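PDB 1U9C: Apc35852 from Geobacillus stearothermophilus, which is of unknown function but belongs to the DJ-1/PfpI family, whose members include proteins described as chaperones and cysteine proteases. Local coordinates for residues T24-P34 and I93-T101; G149-E159 and V195-N205. All blocks are in the same frame, centred on the assembly; numbering follows the deposited sequence.

Contact 1: residues T24-P34 and I93-T101; sequences TGLWLEEFAVP and IFLPGGHGT
The carbonyl oxygen of Gly97 is held by two groups of segment 24-34: Trp27 N donates to Gly97 O over 3.2 Å in a nearly straight bond, coming from above the carbonyl plane, while Leu26 CA offers a C-H to the same oxygen at 3.6 Å. Leu26 CD1 also rests on Pro96 CB, 3.7 Å away. Next door Gly98 CA lies 3.4 Å from Gly25 O, so close that a side chain on Gly98 would collide with Gly25 and Trp27. Glu30 reaches back to the loop with an extended chain; CG is anti to the carbonyl carbon (chi1 -67°), which brings OE1 to 2.9 Å from Gly97 N in a weak, bent bond. The next amide, Gly98 N, donates to the sulfinate of the oxidised cysteine at position 129, consistent with an anion-binding role for this Pro-Gly-Gly loop. Further along, Pro34 CB lies over one face of the Phe94 ring, 4.0 Å from its centroid, and Pro96 CG meets the ring edge in plane. Replacing Phe94 by alanine would probably open a gap beneath Pro34 and strip this proline of its CH-pi partner. Helix 28-40 thus packs over the C-terminal end of strand 92-95, with strand 7-12 touching Leu26, Phe31 and Pro96, and helix 209-221 touching Pro34 and Phe94.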
loop_
_atom_site.group_PDB
_atom_site.type_symbol
_atom_site.label_atom_id
_atom_site.label_comp_id
_atom_site.label_asym_id
_atom_site.label_seq_id
_atom_site.Cartn_x
_atom_site.Cartn_y
_atom_site.Cartn_z
ATOM N N THR A 24 12.501 7.399 -7.972
ATOM C CA THR A 24 11.129 7.108 -7.624
ATOM C C THR A 24 10.755 7.729 -6.292
ATOM O O THR A 24 11.315 8.701 -5.806
ATOM C CB THR A 24 10.966 5.620 -7.713
ATOM O OG1 THR A 24 9.614 5.214 -7.556
ATOM C CG2 THR A 24 11.841 4.842 -6.714
ATOM N N GLY A 25 9.685 7.181 -5.733
ATOM C CA GLY A 25 9.094 7.589 -4.435
ATOM C C GLY A 25 7.676 7.057 -4.343
ATOM O O GLY A 25 7.378 6.073 -4.920
ATOM N N LEU A 26 6.865 7.734 -3.547
ATOM C CA LEU A 26 5.435 7.439 -3.415
ATOM C C LEU A 26 4.703 7.875 -4.647
ATOM O O LEU A 26 4.960 8.950 -5.213
ATOM C CB LEU A 26 4.902 8.241 -2.229
ATOM C CG LEU A 26 3.384 8.373 -2.139
ATOM C CD1 LEU A 26 2.663 7.084 -1.893
ATOM C CD2 LEU A 26 3.076 9.392 -1.032
ATOM N N TRP A 27 3.782 7.038 -5.134
ATOM C CA TRP A 27 2.892 7.444 -6.198
ATOM C C TRP A 27 1.751 8.261 -5.578
ATOM O O TRP A 27 0.884 7.694 -4.922
ATOM C CB TRP A 27 2.293 6.244 -6.962
ATOM C CG TRP A 27 1.721 6.651 -8.244
ATOM C CD1 TRP A 27 0.446 7.116 -8.476
ATOM C CD2 TRP A 27 2.419 6.769 -9.476
ATOM N NE1 TRP A 27 0.315 7.480 -9.804
ATOM C CE2 TRP A 27 1.519 7.284 -10.416
ATOM C CE3 TRP A 27 3.729 6.478 -9.873
ATOM C CZ2 TRP A 27 1.888 7.510 -11.727
ATOM C CZ3 TRP A 27 4.085 6.716 -11.184
ATOM C CH2 TRP A 27 3.194 7.210 -12.068
ATOM N N LEU A 28 1.793 9.558 -5.767
ATOM C CA LEU A 28 0.958 10.488 -5.014
ATOM C C LEU A 28 -0.510 10.099 -4.935
ATOM O O LEU A 28 -1.094 10.051 -3.830
ATOM C CB LEU A 28 1.169 11.914 -5.526
ATOM C CG LEU A 28 0.302 12.943 -4.818
ATOM C CD1 LEU A 28 0.518 13.034 -3.306
ATOM C CD2 LEU A 28 0.571 14.287 -5.496
ATOM N N GLU A 29 -1.145 9.782 -6.049
ATOM C CA GLU A 29 -2.572 9.546 -6.048
ATOM C C GLU A 29 -2.938 8.405 -5.121
ATOM O O GLU A 29 -4.060 8.351 -4.591
ATOM C CB GLU A 29 -3.069 9.235 -7.502
ATOM C CG GLU A 29 -4.524 8.800 -7.610
ATOM C CD GLU A 29 -4.995 8.479 -8.996
ATOM O OE1 GLU A 29 -4.180 8.330 -9.937
ATOM O OE2 GLU A 29 -6.242 8.334 -9.089
ATOM N N GLU A 30 -2.084 7.408 -5.044
ATOM C CA GLU A 30 -2.358 6.216 -4.254
ATOM C C GLU A 30 -2.447 6.470 -2.764
ATOM O O GLU A 30 -3.021 5.664 -2.040
ATOM C CB GLU A 30 -1.355 5.131 -4.575
ATOM C CG GLU A 30 -1.502 4.611 -6.014
ATOM C CD GLU A 30 -0.430 3.715 -6.460
ATOM O OE1 GLU A 30 0.383 3.281 -5.703
ATOM O OE2 GLU A 30 -0.443 3.483 -7.726
ATOM N N PHE A 31 -1.831 7.546 -2.317
ATOM C CA PHE A 31 -2.016 8.093 -0.971
ATOM C C PHE A 31 -3.178 9.088 -0.935
ATOM O O PHE A 31 -4.052 8.987 -0.082
ATOM C CB PHE A 31 -0.744 8.792 -0.485
ATOM C CG PHE A 31 -0.914 9.459 0.826
ATOM C CD1 PHE A 31 -0.912 8.737 2.004
ATOM C CD2 PHE A 31 -1.187 10.823 0.918
ATOM C CE1 PHE A 31 -1.132 9.364 3.219
ATOM C CE2 PHE A 31 -1.383 11.438 2.110
ATOM C CZ PHE A 31 -1.366 10.719 3.256
ATOM N N ALA A 32 -3.161 10.051 -1.845
ATOM C CA ALA A 32 -4.054 11.199 -1.712
ATOM C C ALA A 32 -5.527 10.812 -1.874
ATOM O O ALA A 32 -6.383 11.277 -1.119
ATOM C CB ALA A 32 -3.702 12.296 -2.716
ATOM N N VAL A 33 -5.872 9.973 -2.849
ATOM C CA VAL A 33 -7.272 9.651 -3.059
ATOM C C VAL A 33 -7.815 8.842 -1.854
ATOM O O VAL A 33 -8.863 9.175 -1.304
ATOM C CB VAL A 33 -7.443 8.966 -4.398
ATOM C CG1 VAL A 33 -8.722 8.139 -4.455
ATOM C CG2 VAL A 33 -7.361 10.003 -5.535
ATOM N N PRO A 34 -7.142 7.787 -1.408
ATOM C CA PRO A 34 -7.577 7.109 -0.194
ATOM C C PRO A 34 -7.640 8.011 1.037
ATOM O O PRO A 34 -8.593 7.897 1.826
ATOM C CB PRO A 34 -6.583 5.938 -0.073
ATOM C CG PRO A 34 -6.216 5.679 -1.504
ATOM C CD PRO A 34 -6.053 7.055 -2.070
ATOM N N ILE A 93 -4.976 -0.957 7.995
ATOM C CA ILE A 93 -3.697 -0.376 7.490
ATOM C C ILE A 93 -3.865 -0.341 5.991
ATOM O O ILE A 93 -4.416 -1.246 5.344
ATOM C CB ILE A 93 -2.489 -1.242 7.954
ATOM C CG1 ILE A 93 -1.191 -0.568 7.508
ATOM C CG2 ILE A 93 -2.537 -2.661 7.456
ATOM C CD1 ILE A 93 0.045 -1.300 8.100
ATOM N N PHE A 94 -3.326 0.758 5.407
ATOM C CA PHE A 94 -3.370 1.003 3.975
ATOM C C PHE A 94 -1.975 1.334 3.451
ATOM O O PHE A 94 -1.368 2.266 3.950
ATOM C CB PHE A 94 -4.342 2.168 3.717
ATOM C CG PHE A 94 -4.764 2.293 2.278
ATOM C CD1 PHE A 94 -5.977 1.792 1.842
ATOM C CD2 PHE A 94 -3.916 2.852 1.311
ATOM C CE1 PHE A 94 -6.340 1.876 0.515
ATOM C CE2 PHE A 94 -4.302 2.915 -0.009
ATOM C CZ PHE A 94 -5.525 2.416 -0.377
ATOM N N LEU A 95 -1.537 0.592 2.452
ATOM C CA LEU A 95 -0.206 0.753 1.832
ATOM C C LEU A 95 -0.300 1.240 0.421
ATOM O O LEU A 95 -0.528 0.460 -0.498
ATOM C CB LEU A 95 0.535 -0.610 1.842
ATOM C CG LEU A 95 0.724 -1.271 3.197
ATOM C CD1 LEU A 95 1.509 -2.577 3.037
ATOM C CD2 LEU A 95 1.265 -0.437 4.196
ATOM N N PRO A 96 -0.160 2.551 0.201
ATOM C CA PRO A 96 -0.004 3.041 -1.145
ATOM C C PRO A 96 1.292 2.513 -1.751
ATOM O O PRO A 96 2.194 2.033 -1.093
ATOM C CB PRO A 96 0.101 4.554 -0.927
ATOM C CG PRO A 96 -0.582 4.808 0.377
ATOM C CD PRO A 96 -0.111 3.630 1.181
ATOM N N GLY A 97 1.383 2.705 -3.071
ATOM C CA GLY A 97 2.540 2.264 -3.875
ATOM C C GLY A 97 3.522 3.318 -4.311
ATOM O O GLY A 97 3.843 4.258 -3.577
ATOM N N GLY A 98 3.979 3.160 -5.542
ATOM C CA GLY A 98 5.178 3.758 -6.070
ATOM C C GLY A 98 6.275 2.693 -6.075
ATOM O O GLY A 98 6.376 1.908 -5.153
ATOM N N HIS A 99 7.211 2.807 -7.023
ATOM C CA HIS A 99 8.329 1.855 -7.057
ATOM C C HIS A 99 9.234 1.937 -5.850
ATOM O O HIS A 99 9.882 0.946 -5.583
ATOM C CB HIS A 99 9.169 2.016 -8.343
ATOM C CG HIS A 99 8.588 1.365 -9.564
ATOM N ND1 HIS A 99 7.972 2.094 -10.544
ATOM C CD2 HIS A 99 8.588 0.077 -9.987
ATOM C CE1 HIS A 99 7.564 1.274 -11.508
ATOM N NE2 HIS A 99 7.958 0.048 -11.213
ATOM N N GLY A 100 9.232 3.058 -5.115
ATOM C CA GLY A 100 10.040 3.161 -3.895
ATOM C C GLY A 100 9.745 2.036 -2.950
ATOM O O GLY A 100 10.650 1.533 -2.296
ATOM N N THR A 101 8.483 1.605 -2.849
ATOM C CA THR A 101 8.128 0.563 -1.933
ATOM C C THR A 101 8.878 -0.744 -2.148
ATOM O O THR A 101 9.081 -1.498 -1.215
ATOM C CB THR A 101 6.599 0.248 -1.954
ATOM O OG1 THR A 101 6.230 -0.224 -3.282
ATOM C CG2 THR A 101 5.764 1.432 -1.617
#

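Contact 2: residues G149-E159 and V195-N205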
loop_
_atom_site.group_PDB
_atom_site.type_symbol
_atom_site.label_atom_id
_atom_site.label_comp_id
_atom_site.label_asym_id
_atom_site.label_seq_id
_atom_site.Cartn_x
_atom_site.Cartn_y
_atom_site.Cartn_z
ATOM N N GLY A 149 -2.985 -18.618 -0.057
ATOM C CA GLY A 149 -4.376 -19.035 -0.287
ATOM C C GLY A 149 -5.368 -17.903 -0.453
ATOM O O GLY A 149 -6.574 -18.128 -0.541
ATOM N N LYS A 150 -4.850 -16.689 -0.521
ATOM C CA LYS A 150 -5.702 -15.504 -0.628
ATOM C C LYS A 150 -5.734 -14.958 -2.052
ATOM O O LYS A 150 -4.718 -15.017 -2.755
ATOM C CB LYS A 150 -5.182 -14.397 0.287
ATOM C CG LYS A 150 -5.162 -14.716 1.778
ATOM C CD LYS A 150 -6.550 -14.956 2.330
ATOM C CE LYS A 150 -7.308 -13.648 2.516
ATOM N NZ LYS A 150 -6.968 -13.018 3.819
ATOM N N THR A 151 -6.874 -14.404 -2.453
ATOM C CA THR A 151 -7.057 -13.769 -3.745
ATOM C C THR A 151 -6.487 -12.348 -3.632
ATOM O O THR A 151 -6.954 -11.564 -2.815
ATOM C CB THR A 151 -8.533 -13.694 -4.129
ATOM O OG1 THR A 151 -9.048 -15.028 -4.295
ATOM C CG2 THR A 151 -8.709 -13.036 -5.509
ATOM N N VAL A 152 -5.522 -12.016 -4.473
ATOM C CA VAL A 152 -4.886 -10.708 -4.447
ATOM C C VAL A 152 -4.579 -10.218 -5.828
ATOM O O VAL A 152 -4.471 -11.023 -6.789
ATOM C CB VAL A 152 -3.599 -10.695 -3.670
ATOM C CG1 VAL A 152 -3.754 -11.257 -2.307
ATOM C CG2 VAL A 152 -2.460 -11.386 -4.426
ATOM N N THR A 153 -4.375 -8.911 -5.907
ATOM C CA THR A 153 -3.824 -8.273 -7.082
ATOM C C THR A 153 -2.692 -7.353 -6.710
ATOM O O THR A 153 -2.455 -7.080 -5.532
ATOM C CB THR A 153 -4.931 -7.573 -7.872
ATOM O OG1 THR A 153 -4.483 -7.216 -9.182
ATOM C CG2 THR A 153 -5.416 -6.284 -7.244
ATOM N N SER A 154 -1.992 -6.869 -7.730
ATOM C CA SER A 154 -0.909 -5.901 -7.572
ATOM C C SER A 154 -0.572 -5.389 -8.936
ATOM O O SER A 154 -1.060 -5.898 -9.931
ATOM C CB SER A 154 0.356 -6.480 -6.945
ATOM O OG SER A 154 1.059 -7.389 -7.819
ATOM N N PHE A 155 0.413 -4.493 -8.995
ATOM C CA PHE A 155 1.017 -4.106 -10.252
ATOM C C PHE A 155 1.495 -5.384 -10.916
ATOM O O PHE A 155 2.142 -6.213 -10.308
ATOM C CB PHE A 155 2.210 -3.230 -9.992
ATOM C CG PHE A 155 2.584 -2.345 -11.125
ATOM C CD1 PHE A 155 1.819 -1.265 -11.447
ATOM C CD2 PHE A 155 3.770 -2.541 -11.794
ATOM C CE1 PHE A 155 2.216 -0.412 -12.438
ATOM C CE2 PHE A 155 4.167 -1.678 -12.784
ATOM C CZ PHE A 155 3.402 -0.620 -13.088
ATOM N N THR A 156 1.131 -5.549 -12.168
ATOM C CA THR A 156 1.395 -6.815 -12.831
ATOM C C THR A 156 2.759 -6.829 -13.457
ATOM O O THR A 156 3.336 -5.783 -13.758
ATOM C CB THR A 156 0.336 -7.104 -13.913
ATOM O OG1 THR A 156 0.348 -6.078 -14.915
ATOM C CG2 THR A 156 -1.075 -7.161 -13.353
ATOM N N ASP A 157 3.241 -8.040 -13.702
ATOM C CA ASP A 157 4.515 -8.211 -14.391
ATOM C C ASP A 157 4.462 -7.597 -15.767
ATOM O O ASP A 157 5.451 -7.043 -16.220
ATOM C CB ASP A 157 4.886 -9.660 -14.535
ATOM C CG ASP A 157 5.159 -10.343 -13.222
ATOM O OD1 ASP A 157 5.298 -9.681 -12.171
ATOM O OD2 ASP A 157 5.277 -11.596 -13.184
ATOM N N GLU A 158 3.315 -7.723 -16.454
ATOM C CA GLU A 158 3.103 -7.057 -17.749
ATOM C C GLU A 158 3.206 -5.542 -17.679
ATOM O O GLU A 158 3.843 -4.911 -18.503
ATOM C CB GLU A 158 1.718 -7.421 -18.327
ATOM C CG GLU A 158 1.474 -6.849 -19.730
ATOM C CD GLU A 158 0.022 -6.955 -20.208
ATOM O OE1 GLU A 158 -0.885 -7.251 -19.401
ATOM O OE2 GLU A 158 -0.214 -6.748 -21.416
ATOM N N GLU A 159 2.584 -4.947 -16.666
ATOM C CA GLU A 159 2.687 -3.511 -16.454
ATOM C C GLU A 159 4.138 -3.129 -16.143
ATOM O O GLU A 159 4.626 -2.151 -16.677
ATOM C CB GLU A 159 1.761 -3.044 -15.332
ATOM C CG GLU A 159 0.301 -2.923 -15.768
ATOM C CD GLU A 159 -0.714 -2.946 -14.627
ATOM O OE1 GLU A 159 -0.560 -3.764 -13.687
ATOM O OE2 GLU A 159 -1.717 -2.199 -14.705
ATOM N N VAL A 195 -9.643 -5.979 -5.417
ATOM C CA VAL A 195 -10.225 -7.214 -4.914
ATOM C C VAL A 195 -10.277 -7.245 -3.430
ATOM O O VAL A 195 -9.417 -6.722 -2.772
ATOM C CB VAL A 195 -9.514 -8.425 -5.437
ATOM C CG1 VAL A 195 -8.117 -8.516 -4.931
ATOM C CG2 VAL A 195 -10.324 -9.674 -5.112
ATOM N N ARG A 196 -11.355 -7.803 -2.894
ATOM C CA ARG A 196 -11.477 -8.130 -1.498
ATOM C C ARG A 196 -11.536 -9.649 -1.308
ATOM O O ARG A 196 -12.380 -10.319 -1.913
ATOM C CB ARG A 196 -12.716 -7.482 -0.932
ATOM C CG ARG A 196 -13.025 -7.894 0.485
ATOM C CD ARG A 196 -14.119 -7.146 1.153
ATOM N NE ARG A 196 -14.303 -7.546 2.556
ATOM C CZ ARG A 196 -15.258 -7.105 3.336
ATOM N NH1 ARG A 196 -16.221 -6.314 2.879
ATOM N NH2 ARG A 196 -15.304 -7.530 4.585
ATOM N N ASP A 197 -10.668 -10.135 -0.441
ATOM C CA ASP A 197 -10.723 -11.518 0.001
ATOM C C ASP A 197 -10.772 -11.435 1.513
ATOM O O ASP A 197 -9.728 -11.352 2.161
ATOM C CB ASP A 197 -9.503 -12.323 -0.454
ATOM C CG ASP A 197 -9.593 -13.810 -0.053
ATOM O OD1 ASP A 197 -10.452 -14.176 0.748
ATOM O OD2 ASP A 197 -8.800 -14.660 -0.448
ATOM N N GLY A 198 -11.961 -11.405 2.078
ATOM C CA GLY A 198 -12.094 -11.267 3.520
ATOM C C GLY A 198 -11.549 -9.952 3.962
ATOM O O GLY A 198 -11.964 -8.901 3.456
ATOM N N ASN A 199 -10.553 -10.024 4.830
ATOM C CA ASN A 199 -9.848 -8.885 5.418
ATOM C C ASN A 199 -8.709 -8.300 4.592
ATOM O O ASN A 199 -8.096 -7.303 5.036
ATOM C CB ASN A 199 -9.264 -9.256 6.765
ATOM C CG ASN A 199 -10.306 -9.689 7.762
ATOM O OD1 ASN A 199 -11.452 -9.245 7.709
ATOM N ND2 ASN A 199 -9.909 -10.555 8.663
ATOM N N LEU A 200 -8.357 -8.908 3.475
ATOM C CA LEU A 200 -7.238 -8.468 2.664
ATOM C C LEU A 200 -7.779 -7.872 1.378
ATOM O O LEU A 200 -8.465 -8.549 0.582
ATOM C CB LEU A 200 -6.352 -9.680 2.346
ATOM C CG LEU A 200 -5.108 -9.446 1.557
ATOM C CD1 LEU A 200 -4.209 -8.484 2.282
ATOM C CD2 LEU A 200 -4.349 -10.769 1.343
ATOM N N ILE A 201 -7.452 -6.602 1.166
ATOM C CA ILE A 201 -7.970 -5.853 0.031
ATOM C C ILE A 201 -6.784 -5.297 -0.767
ATOM O O ILE A 201 -5.884 -4.706 -0.181
ATOM C CB ILE A 201 -8.821 -4.707 0.604
ATOM C CG1 ILE A 201 -10.080 -5.276 1.258
ATOM C CG2 ILE A 201 -9.203 -3.712 -0.483
ATOM C CD1 ILE A 201 -10.834 -4.320 2.114
ATOM N N THR A 202 -6.772 -5.476 -2.062
ATOM C CA THR A 202 -5.671 -5.047 -2.898
ATOM C C THR A 202 -6.182 -4.437 -4.158
ATOM O O THR A 202 -7.261 -4.798 -4.675
ATOM C CB THR A 202 -4.711 -6.212 -3.205
ATOM O OG1 THR A 202 -5.399 -7.388 -3.637
ATOM C CG2 THR A 202 -3.932 -6.620 -1.980
ATOM N N GLY A 203 -5.366 -3.551 -4.727
ATOM C CA GLY A 203 -5.682 -2.827 -5.962
ATOM C C GLY A 203 -4.485 -2.912 -6.897
ATOM O O GLY A 203 -3.344 -2.998 -6.467
ATOM N N GLN A 204 -4.726 -2.851 -8.196
ATOM C CA GLN A 204 -3.696 -3.151 -9.202
ATOM C C GLN A 204 -2.777 -1.998 -9.585
ATOM O O GLN A 204 -1.619 -2.203 -9.864
ATOM C CB GLN A 204 -4.405 -3.679 -10.448
ATOM C CG GLN A 204 -3.488 -4.316 -11.467
ATOM C CD GLN A 204 -4.233 -4.862 -12.632
ATOM O OE1 GLN A 204 -5.284 -5.463 -12.454
ATOM N NE2 GLN A 204 -3.752 -4.580 -13.823
ATOM N N ASN A 205 -3.307 -0.793 -9.628
ATOM C CA ASN A 205 -2.579 0.317 -10.221
ATOM C C ASN A 205 -3.165 1.668 -9.757
ATOM O O ASN A 205 -4.101 1.699 -8.969
ATOM C CB ASN A 205 -2.615 0.151 -11.717
ATOM C CG ASN A 205 -3.998 -0.060 -12.181
ATOM O OD1 ASN A 205 -4.882 0.547 -11.639
ATOM N ND2 ASN A 205 -4.219 -0.982 -13.127
HETATM O O HOH W 1 -8.905 -12.456 5.666
HETATM O O HOH W 2 -6.727 -9.008 -1.860
#
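Lys150 lays its bent chain across Asp197, with Lys150 CE 3.4 Å from Asp197 CG; its ammonium group donates to a water that also accepts from Asn199 N. Thr151 N gives a straight bond to Asp197 OD2 (2.8 Å), which receives it on its anti lone pair. Val152 CG1 packs on Leu200 CD2. Thr153 N donates to Thr202 OG1 (2.9 Å, 169°), and that hydroxyl donates to a second water, which bridges to Thr151 O and Leu200 O. The partner of residues 150-153 is a beta hairpin, strands 194-197 and 200-203 joined by a type II' turn from Asp197 to Leu200, at one border of the main DJ-1/PfpI sheet. At its end Thr153 CG2 presses on Gly203 C at 3.5 Å, and Ser154 O approaches CG of Gln204, just past the strand. Thr156 OG1 accepts from Glu159 N and Glu159 OE1 from Thr156 N, a capping box starting helix 157-163; the Thr156 hydroxyl also donates to Glu159 OE1. Gln204 NE2 adds weak bonds to both carboxylate oxygens, the two planes standing 72° apart, while Gln204 OE1 accepts from Gly187 N. Glu159 OE2 presents its syn lone pair to Asn205 ND2 at 3.2 Å, and Asn205 OD1 pairs with Ser208.

Overall arrangement
Both contacts reach the same mixed sheet, contact 1 through its central strand 92-95 and contact 2 through the hairpin on its border. Contact 1 is almost wholly buried, about 6 Å from the centre of the chain; contact 2 centres about 11 Å out, and around Lys150 and Asp197 it runs into partly exposed ground. Their chemistry follows: glycine-rich backbone and prolines pack tightly in contact 1, whereas contact 2 relies on side-chain hydrogen bonds and bridging waters. The two meet where Glu30 packs on Asn205. His130, beside the oxidised cysteine, touches both His99 and Phe155, and helix 209-221 packs against side chains from each contact.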